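Local coordinates for okadaic acid binding protein 2-alpha (Halichondria okadai, PDB 4WRI) that binds the polyether toxin okadaic acid and is implicated in the accumulation of this cytotoxin in the host sponge, at residues R15-R18 and T19-R22. Sequence-based numbering, arbitrary orientation.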
loop_
_atom_site.group_PDB
_atom_site.type_symbol
_atom_site.label_atom_id
_atom_site.label_comp_id
_atom_site.label_asym_id
_atom_site.label_seq_id
_atom_site.Cartn_x
_atom_site.Cartn_y
_atom_site.Cartn_z
ATOM N N ARG A 15 -9.755 -0.142 10.161
ATOM C CA ARG A 15 -10.235 -1.012 9.116
ATOM C C ARG A 15 -9.403 -0.842 7.858
ATOM O O ARG A 15 -9.079 -1.826 7.194
ATOM C CB ARG A 15 -11.692 -0.687 8.801
ATOM C CG ARG A 15 -12.340 -1.656 7.840
ATOM C CD ARG A 15 -13.792 -1.280 7.604
ATOM N NE ARG A 15 -14.417 -2.180 6.658
ATOM C CZ ARG A 15 -15.535 -1.901 5.990
ATOM N NH1 ARG A 15 -16.145 -0.743 6.188
ATOM N NH2 ARG A 15 -16.034 -2.771 5.128
ATOM N N LYS A 16 -9.075 0.397 7.517
ATOM C CA LYS A 16 -8.189 0.606 6.378
ATOM C C LYS A 16 -6.827 -0.085 6.619
ATOM O O LYS A 16 -6.282 -0.726 5.689
ATOM C CB LYS A 16 -8.018 2.096 6.074
ATOM C CG LYS A 16 -9.260 2.756 5.485
ATOM C CD LYS A 16 -8.994 4.199 5.061
ATOM C CE LYS A 16 -8.642 5.128 6.227
ATOM N NZ LYS A 16 -8.387 6.528 5.739
ATOM N N MET A 17 -6.275 -0.001 7.828
ATOM C CA MET A 17 -4.978 -0.629 8.068
ATOM C C MET A 17 -5.065 -2.151 8.061
ATOM O O MET A 17 -4.131 -2.825 7.600
ATOM C CB MET A 17 -4.318 -0.102 9.338
ATOM C CG MET A 17 -3.971 1.362 9.254
ATOM S SD MET A 17 -2.903 1.849 7.856
ATOM C CE MET A 17 -4.070 2.535 6.668
ATOM N N ARG A 18 -6.171 -2.718 8.531
ATOM C CA ARG A 18 -6.384 -4.156 8.383
ATOM C C ARG A 18 -6.432 -4.523 6.905
ATOM O O ARG A 18 -6.034 -5.624 6.514
ATOM C CB ARG A 18 -7.672 -4.610 9.080
ATOM C CG ARG A 18 -7.607 -4.492 10.603
ATOM C CD ARG A 18 -8.772 -5.253 11.244
ATOM N NE ARG A 18 -10.069 -4.610 11.024
ATOM C CZ ARG A 18 -10.540 -3.577 11.731
ATOM N NH1 ARG A 18 -9.821 -3.013 12.698
ATOM N NH2 ARG A 18 -11.750 -3.109 11.437
ATOM N N THR A 19 -6.913 -3.605 6.072
ATOM C CA THR A 19 -6.994 -3.854 4.630
ATOM C C THR A 19 -5.586 -3.882 4.011
ATOM O O THR A 19 -5.328 -4.628 3.084
ATOM C CB THR A 19 -7.904 -2.803 3.961
ATOM O OG1 THR A 19 -9.223 -2.905 4.537
ATOM C CG2 THR A 19 -8.001 -3.002 2.452
ATOM N N VAL A 20 -4.682 -3.067 4.534
ATOM C CA VAL A 20 -3.282 -3.134 4.129
ATOM C C VAL A 20 -2.657 -4.467 4.529
ATOM O O VAL A 20 -1.934 -5.084 3.750
ATOM C CB VAL A 20 -2.479 -2.013 4.797
ATOM C CG1 VAL A 20 -0.993 -2.142 4.474
ATOM C CG2 VAL A 20 -3.002 -0.637 4.372
ATOM N N PHE A 21 -2.911 -4.908 5.758
ATOM C CA PHE A 21 -2.220 -6.062 6.330
ATOM C C PHE A 21 -2.730 -7.382 5.754
ATOM O O PHE A 21 -1.949 -8.348 5.608
ATOM C CB PHE A 21 -2.395 -6.046 7.853
ATOM C CG PHE A 21 -1.568 -7.075 8.584
ATOM C CD1 PHE A 21 -0.261 -6.800 8.971
ATOM C CD2 PHE A 21 -2.102 -8.318 8.893
ATOM C CE1 PHE A 21 0.496 -7.736 9.693
ATOM C CE2 PHE A 21 -1.337 -9.271 9.617
ATOM C CZ PHE A 21 -0.049 -8.976 10.006
ATOM N N ARG A 22 -4.029 -7.443 5.449
ATOM C CA ARG A 22 -4.653 -8.717 5.073
ATOM C C ARG A 22 -3.943 -9.493 3.948
ATOM O O ARG A 22 -3.693 -10.683 4.127
ATOM C CB ARG A 22 -6.167 -8.549 4.799
ATOM C CG ARG A 22 -6.902 -9.873 4.460
ATOM C CD ARG A 22 -6.946 -10.849 5.635
ATOM N NE ARG A 22 -7.188 -10.189 6.925
ATOM C CZ ARG A 22 -8.373 -9.785 7.382
ATOM N NH1 ARG A 22 -9.477 -9.978 6.664
ATOM N NH2 ARG A 22 -8.458 -9.176 8.566
#
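With chi1 at -60°, T19 turns OG1 beside its own backbone N and back toward the preceding turn, where the hydroxyl donates to R15 O at 2.9 Å. The amide T19 N binds the same oxygen at 3.0 Å, and the two donors approach from opposite faces of the carbonyl plane, so one acceptor is gripped twice. Threonine suits this buried position: OG1 also accepts a hydrogen bond from V191 N, making the hydroxyl both donor and acceptor. The i to i+4 bonds run on through V20 N to K16 O (3.1 Å), F21 N to M17 O (3.0 Å) and R22 N to R18 O (2.9 Å). M17 bends at chi2 and chi3, which carries its CE to 4.1 Å from CG2 of V20; the two side chains lie alongside each other, methyl against methyl. A bend at chi3 (-70°) turns the R18 guanidinium back, R15 CA lying against one face, offset toward its rim. Long arginines reach carboxylates beyond the helix: R18 NH2 forms a salt bridge with D192, R22 NH2 with E86. This is a turn of α-helix 11-27, with M17 and V20 packed on F172 and F173 and the V20 side chain about 5 Å from the bound okadaic acid.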